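Local coordinates for uncharacterized protein DUF1185 (Bordetella bronchiseptica RB50, PDB 3BYQ) that is of unknown function, though its family has been linked to amino-acid metabolism, and adopts a variant of the Bacillus chorismate mutase fold, at residues 120-123 with 129-132; 149-154 with 161-166. All blocks are in the same frame, centred on the assembly; numbering follows the deposited sequence.

Interaction 1: 120-123 with 129-132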
ATOM      1  N   VAL B 120      11.161  12.085  11.950  1.00 17.48           N
ATOM      2  CA  VAL B 120      10.012  11.177  12.064  1.00 17.78           C
ATOM      3  C   VAL B 120      10.568   9.774  12.094  1.00 19.78           C
ATOM      4  O   VAL B 120      11.624   9.509  11.556  1.00 18.56           O
ATOM      5  CB  VAL B 120       8.956  11.409  10.947  1.00 20.31           C
ATOM      6  CG1 VAL B 120       9.534  11.154   9.549  1.00 18.84           C
ATOM      7  CG2 VAL B 120       7.638  10.597  11.203  1.00 21.12           C
ATOM      8  N   LYS B 121       9.889   8.881  12.786  1.00 18.27           N
ATOM      9  CA  LYS B 121      10.328   7.493  12.817  1.00 18.85           C
ATOM     10  C   LYS B 121       9.147   6.585  12.984  1.00 19.90           C
ATOM     11  O   LYS B 121       8.057   7.004  13.339  1.00 18.64           O
ATOM     12  CB  LYS B 121      11.319   7.236  13.914  1.00 20.28           C
ATOM     13  CG  LYS B 121      10.842   7.606  15.242  1.00 23.26           C
ATOM     14  CD  LYS B 121      11.995   7.500  16.283  1.00 25.95           C
ATOM     15  CE  LYS B 121      11.457   7.873  17.624  1.00 22.89           C
ATOM     16  NZ  LYS B 121      11.076   9.303  17.673  1.00 20.74           N
ATOM     17  N   ALA B 122       9.371   5.334  12.648  1.00 16.71           N
ATOM     18  CA  ALA B 122       8.320   4.311  12.748  1.00 14.48           C
ATOM     19  C   ALA B 122       8.962   2.928  12.865  1.00 17.81           C
ATOM     20  O   ALA B 122      10.114   2.757  12.534  1.00 17.25           O
ATOM     21  CB  ALA B 122       7.451   4.327  11.496  1.00 19.80           C
ATOM     22  N   VAL B 123       8.199   1.993  13.414  1.00 16.26           N
ATOM     23  CA  VAL B 123       8.517   0.559  13.387  1.00 16.74           C
ATOM     24  C   VAL B 123       7.550   0.022  12.345  1.00 18.20           C
ATOM     25  O   VAL B 123       6.353   0.250  12.421  1.00 19.43           O
ATOM     26  CB  VAL B 123       8.298  -0.131  14.733  1.00 16.97           C
ATOM     27  CG1 VAL B 123       8.514  -1.654  14.547  1.00 16.66           C
ATOM     28  CG2 VAL B 123       9.207   0.494  15.800  1.00 16.92           C
ATOM     29  N   ARG B 129       6.857   3.177   3.344  1.00 20.23           N
ATOM     30  CA  ARG B 129       7.204   4.502   2.803  1.00 20.92           C
ATOM     31  C   ARG B 129       6.798   5.550   3.812  1.00 23.06           C
ATOM     32  O   ARG B 129       5.711   5.465   4.355  1.00 22.45           O
ATOM     33  CB  ARG B 129       6.391   4.794   1.553  1.00 25.65           C
ATOM     34  CG  ARG B 129       6.343   3.739   0.486  1.00 33.19           C
ATOM     35  CD  ARG B 129       7.631   3.539  -0.174  1.00 30.27           C
ATOM     36  NE  ARG B 129       8.244   4.739  -0.736  1.00 27.32           N
ATOM     37  CZ  ARG B 129       9.484   4.773  -1.206  1.00 31.90           C
ATOM     38  NH1 ARG B 129      10.215   3.664  -1.236  1.00 26.25           N
ATOM     39  NH2 ARG B 129       9.995   5.894  -1.661  1.00 38.42           N
HETATM   40  N   MSE B 130       7.639   6.556   4.027  1.00 21.80           N
HETATM   41  CA  MSE B 130       7.343   7.565   5.038  1.00 19.55           C
HETATM   42  C   MSE B 130       7.696   8.968   4.591  1.00 18.28           C
HETATM   43  O   MSE B 130       8.777   9.191   4.070  1.00 19.79           O
HETATM   44  CB  MSE B 130       8.153   7.185   6.312  1.00 21.41           C
HETATM   45  CG  MSE B 130       7.888   7.963   7.560  1.00 24.24           C
HETATM   46 SE   MSE B 130       8.720   7.116   9.090  0.75 16.43          SE
HETATM   47  CE  MSE B 130      10.550   7.482   8.675  1.00 18.54           C
HETATM   48  N   MSE B 131       6.779   9.906   4.830  1.00 20.27           N
HETATM   49  CA  MSE B 131       7.004  11.326   4.518  0.50 18.87           C
HETATM   50  C   MSE B 131       7.885  11.894   5.591  1.00 20.19           C
HETATM   51  O   MSE B 131       7.580  11.766   6.781  1.00 19.00           O
HETATM   52  CB  MSE B 131       5.716  12.166   4.533  0.50 19.40           C
HETATM   53  CG  MSE B 131       4.672  11.792   3.548  0.50 19.03           C
HETATM   54 SE   MSE B 131       5.244  11.899   1.736  0.38 20.62          SE
HETATM   55  CE  MSE B 131       5.704  13.762   1.584  0.50 27.44           C
ATOM     56  N   VAL B 132       8.969  12.527   5.175  1.00 18.48           N
ATOM     57  CA  VAL B 132       9.932  13.122   6.124  1.00 18.78           C
ATOM     58  C   VAL B 132       9.884  14.636   6.052  1.00 17.53           C
ATOM     59  O   VAL B 132      10.127  15.222   4.999  1.00 18.03           O
ATOM     60  CB  VAL B 132      11.391  12.633   5.851  1.00 20.75           C
ATOM     61  CG1 VAL B 132      12.366  13.233   6.925  1.00 17.95           C
ATOM     62  CG2 VAL B 132      11.426  11.104   5.862  1.00 21.37           C
TER
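Val120 pushes one methyl, CG1, into a shallow hollow on the 129-132 segment, and Met130 answers with a bump of its own. Three groups line the side of Val120 CG1 that faces 129-132: the selenomethionine methyl CE of Met130, the carbonyl O of Met131 at 3.4 Å from Val120 CG1, and CG2 of Val132 at 4.1 Å from it. A chi1 of 62° sets this methyl between the backbone N and the carbonyl carbon of Val120.

Met130 starts out extended and then turns at its last torsion (chi3 71°), so selenium and methyl go to different places. SE of Met130 rests 3.9 Å from CB of Ala122, the small residue that receives the bulky atom. CE of Met130 folds back to lie 3.7 Å from O of Val120 and 3.9 Å from its CG1. The two side chains thus slide past one another in opposite directions.

The contact is purely van der Waals. The strands run nearly antiparallel (162°), axes 7.8 Å apart at their closest. Val120 and Ala122 are backbone-bonded to strand 79-86, which also pairs with 130-136; its Ala83 and Ile85 touch Met130. This is buried side-chain packing between strands of a mixed sheet, in a variant of the Bacillus chorismate mutase fold.

Interaction 2: 149-154 with 161-166. With EDO (1,2-ethanediol), chain F; EDO (1,2-ethanediol), chain O.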
ATOM      1  N   ILE B 149       9.724  15.125   1.971  1.00 18.20           N
ATOM      2  CA  ILE B 149      10.167  14.171   0.953  1.00 19.45           C
ATOM      3  C   ILE B 149       9.859  12.747   1.465  1.00 20.08           C
ATOM      4  O   ILE B 149      10.010  12.467   2.650  1.00 17.62           O
ATOM      5  CB  ILE B 149      11.627  14.339   0.574  1.00 21.11           C
ATOM      6  CG1 ILE B 149      11.970  13.388  -0.575  1.00 21.90           C
ATOM      7  CG2 ILE B 149      12.528  14.084   1.787  1.00 20.30           C
ATOM      8  CD1 ILE B 149      13.412  13.524  -1.134  1.00 20.07           C
ATOM      9  N   GLU B 150       9.408  11.876   0.580  1.00 21.27           N
ATOM     10  CA  GLU B 150       9.123  10.495   0.976  1.00 19.47           C
ATOM     11  C   GLU B 150      10.364   9.631   0.875  1.00 19.37           C
ATOM     12  O   GLU B 150      11.078   9.684  -0.124  1.00 20.02           O
ATOM     13  CB  GLU B 150       8.017   9.877   0.101  1.00 19.94           C
ATOM     14  CG  GLU B 150       7.436   8.614   0.746  1.00 22.51           C
ATOM     15  CD  GLU B 150       6.499   7.838  -0.122  1.00 19.13           C
ATOM     16  OE1 GLU B 150       6.976   7.301  -1.146  1.00 23.00           O
ATOM     17  OE2 GLU B 150       5.305   7.737   0.246  1.00 24.97           O
ATOM     18  N   ILE B 151      10.603   8.803   1.886  1.00 18.26           N
ATOM     19  CA  ILE B 151      11.709   7.854   1.846  1.00 20.18           C
ATOM     20  C   ILE B 151      11.179   6.434   2.007  1.00 19.92           C
ATOM     21  O   ILE B 151      10.033   6.213   2.452  1.00 18.71           O
ATOM     22  CB  ILE B 151      12.778   8.123   2.955  1.00 20.89           C
ATOM     23  CG1 ILE B 151      12.225   7.854   4.365  1.00 20.23           C
ATOM     24  CG2 ILE B 151      13.330   9.560   2.821  1.00 23.16           C
ATOM     25  CD1 ILE B 151      13.304   7.813   5.487  1.00 21.69           C
ATOM     26  N   GLY B 152      12.050   5.486   1.711  1.00 21.53           N
ATOM     27  CA  GLY B 152      11.732   4.073   1.854  1.00 19.62           C
ATOM     28  C   GLY B 152      12.552   3.242   0.913  1.00 20.67           C
ATOM     29  O   GLY B 152      13.064   3.747  -0.089  1.00 19.34           O
ATOM     30  N   ILE B 153      12.739   1.993   1.292  1.00 19.33           N
ATOM     31  CA  ILE B 153      13.462   1.019   0.454  1.00 18.08           C
ATOM     32  C   ILE B 153      12.530  -0.177   0.379  1.00 17.23           C
ATOM     33  O   ILE B 153      12.028  -0.673   1.387  1.00 15.48           O
ATOM     34  CB  ILE B 153      14.861   0.670   1.016  1.00 16.26           C
ATOM     35  CG1 ILE B 153      15.734   1.929   0.968  1.00 20.08           C
ATOM     36  CG2 ILE B 153      15.560  -0.473   0.209  1.00 18.54           C
ATOM     37  CD1 ILE B 153      17.138   1.749   1.551  1.00 20.07           C
ATOM     38  N   GLN B 154      12.374  -0.683  -0.835  1.00 17.67           N
ATOM     39  CA  GLN B 154      11.397  -1.721  -1.080  1.00 17.61           C
ATOM     40  C   GLN B 154      11.481  -2.964  -0.201  1.00 16.66           C
ATOM     41  O   GLN B 154      10.450  -3.496   0.246  1.00 19.51           O
ATOM     42  CB  GLN B 154      11.390  -2.097  -2.554  1.00 20.52           C
ATOM     43  CG  GLN B 154      10.372  -3.163  -2.907  1.00 23.96           C
ATOM     44  CD  GLN B 154      10.922  -4.579  -2.726  1.00 20.38           C
ATOM     45  OE1 GLN B 154      12.090  -4.832  -3.001  1.00 17.67           O
ATOM     46  NE2 GLN B 154      10.074  -5.499  -2.282  1.00 18.86           N
ATOM     47  N   GLU B 161      16.331  -5.576  10.981  1.00 16.65           N
ATOM     48  CA  GLU B 161      17.104  -4.444  10.461  1.00 17.10           C
ATOM     49  C   GLU B 161      16.536  -3.117  10.891  1.00 18.42           C
ATOM     50  O   GLU B 161      15.451  -3.018  11.471  1.00 16.09           O
ATOM     51  CB  GLU B 161      17.146  -4.463   8.945  1.00 18.20           C
ATOM     52  CG  GLU B 161      17.735  -5.714   8.371  1.00 15.65           C
ATOM     53  CD  GLU B 161      17.830  -5.679   6.879  1.00 20.14           C
ATOM     54  OE1 GLU B 161      16.831  -5.257   6.228  1.00 18.40           O
ATOM     55  OE2 GLU B 161      18.869  -6.156   6.344  1.00 21.03           O
ATOM     56  N   ILE B 162      17.328  -2.094  10.620  1.00 17.31           N
ATOM     57  CA  ILE B 162      16.924  -0.688  10.814  1.00 16.62           C
ATOM     58  C   ILE B 162      17.397   0.121   9.626  1.00 15.84           C
ATOM     59  O   ILE B 162      18.496  -0.138   9.089  1.00 19.06           O
ATOM     60  CB  ILE B 162      17.527  -0.011  12.075  1.00 15.82           C
ATOM     61  CG1 ILE B 162      17.361  -0.872  13.335  1.00 21.22           C
ATOM     62  CG2 ILE B 162      16.889   1.421  12.275  1.00 15.62           C
ATOM     63  CD1 ILE B 162      18.349  -0.501  14.514  1.00 17.92           C
ATOM     64  N   LEU B 163      16.522   1.012   9.159  1.00 16.19           N
ATOM     65  CA  LEU B 163      16.834   1.957   8.074  1.00 16.25           C
ATOM     66  C   LEU B 163      16.978   3.323   8.715  1.00 18.67           C
ATOM     67  O   LEU B 163      16.083   3.797   9.430  1.00 15.75           O
ATOM     68  CB  LEU B 163      15.703   1.945   7.023  1.00 16.43           C
ATOM     69  CG  LEU B 163      15.940   2.790   5.754  1.00 17.61           C
ATOM     70  CD1 LEU B 163      14.921   2.362   4.674  1.00 21.94           C
ATOM     71  CD2 LEU B 163      15.776   4.273   6.031  1.00 17.32           C
ATOM     72  N   PHE B 164      18.163   3.905   8.565  1.00 17.98           N
ATOM     73  CA  PHE B 164      18.458   5.253   9.054  1.00 15.35           C
ATOM     74  C   PHE B 164      18.655   6.172   7.871  1.00 16.34           C
ATOM     75  O   PHE B 164      19.296   5.803   6.904  1.00 16.86           O
ATOM     76  CB  PHE B 164      19.725   5.249   9.913  1.00 15.21           C
ATOM     77  CG  PHE B 164      19.573   4.543  11.256  1.00 15.89           C
ATOM     78  CD1 PHE B 164      18.706   5.057  12.213  1.00 16.39           C
ATOM     79  CD2 PHE B 164      20.342   3.450  11.588  1.00 16.77           C
ATOM     80  CE1 PHE B 164      18.572   4.466  13.452  1.00 20.62           C
ATOM     81  CE2 PHE B 164      20.219   2.840  12.847  1.00 17.21           C
ATOM     82  CZ  PHE B 164      19.319   3.362  13.773  1.00 19.83           C
ATOM     83  N   ALA B 165      18.143   7.394   7.998  1.00 16.45           N
ATOM     84  CA  ALA B 165      18.187   8.357   6.918  1.00 16.82           C
ATOM     85  C   ALA B 165      18.415   9.790   7.336  1.00 16.36           C
ATOM     86  O   ALA B 165      17.987  10.216   8.441  1.00 16.73           O
ATOM     87  CB  ALA B 165      16.844   8.287   6.131  1.00 17.24           C
ATOM     88  N   LEU B 166      19.068  10.521   6.438  1.00 17.58           N
ATOM     89  CA  LEU B 166      19.210  11.970   6.592  1.00 17.77           C
ATOM     90  C   LEU B 166      18.675  12.591   5.319  1.00 18.35           C
ATOM     91  O   LEU B 166      18.747  11.989   4.234  1.00 17.19           O
ATOM     92  CB  LEU B 166      20.657  12.383   6.785  1.00 17.86           C
ATOM     93  CG  LEU B 166      21.327  11.895   8.078  1.00 16.79           C
ATOM     94  CD1 LEU B 166      22.782  12.327   8.130  1.00 17.07           C
ATOM     95  CD2 LEU B 166      20.570  12.395   9.279  1.00 16.83           C
TER
HETATM   96  C1  EDO F 195      15.035   1.130  -3.015  1.00 33.43           C
HETATM   97  O1  EDO F 195      13.766   0.453  -3.101  1.00 26.77           O
HETATM   98  C2  EDO F 195      15.399   1.700  -4.371  1.00 36.39           C
HETATM   99  O2  EDO F 195      14.277   2.427  -4.900  1.00 37.65           O
HETATM  100  C1  EDO O 194       9.967  10.730  -4.540  1.00 41.87           C
HETATM  101  O1  EDO O 194       8.853  10.398  -3.694  1.00 25.08           O
HETATM  102  C2  EDO O 194      11.227  10.799  -3.696  1.00 39.49           C
HETATM  103  O2  EDO O 194      11.310   9.638  -2.852  1.00 38.49           O
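Ile153 and Leu163 cross obliquely, with CD1 of Leu163 as the single methyl that meets nearly the whole side chain. CB of Ile153 lies 4.0 Å from CD1 of Leu163. The chain then divides. CG1 of Ile153, set opposite the carbonyl carbon by a chi1 of -65°, approaches CD1 of Leu163 to 3.8 Å, and the terminal CD1 of Ile153 stays alongside the same methyl at 3.9 Å. The other branch, CG2 of Ile153, touches C1 of a bound ethanediol (chain F) at 3.6 Å, while Val37, Lys9 and Thr11 also pack on the isoleucine.

In this variant of the chorismate mutase fold, the contact packs residues 149-154 against strand 161-169, both parts of the mixed sheet. Ile151 supplies the second peg: its CD1 lands 3.6 Å from CB of Ala165 and brushes CD2 of Leu163 more loosely.

Two ethanediols, probably carried over from the crystallisation liquor, meet the backbone: Gln154 N gives a nearly straight hydrogen bond (171°) to O1 of the chain F diol, and Glu150 O accepts one from O2 of the chain O diol at 2.7 Å. Both diols are also hydrogen-bonded to the fourth subunit, another copy of this protein.

In the fold
Interactions 1 and 2 follow in series along the chain, their centres about 8 Å apart on the same side of the chain's centre. Neighbouring antiparallel strands join them: 130-136, from interaction 1, and 147-151, from interaction 2, meet through backbone contacts such as Val132 N to Ile149 O at 2.7 Å and Met130 O to Ile151 N at 2.9 Å, both probable hydrogen bonds. Strand 79-86 ties in the rest by pairing with 161-169 as well, and its Ala83 touches Ile151. The two contacts thus sit side by side in one sheet, with Val132 also packing on Ile151, and both also reach the fourth subunit of the six-chain assembly.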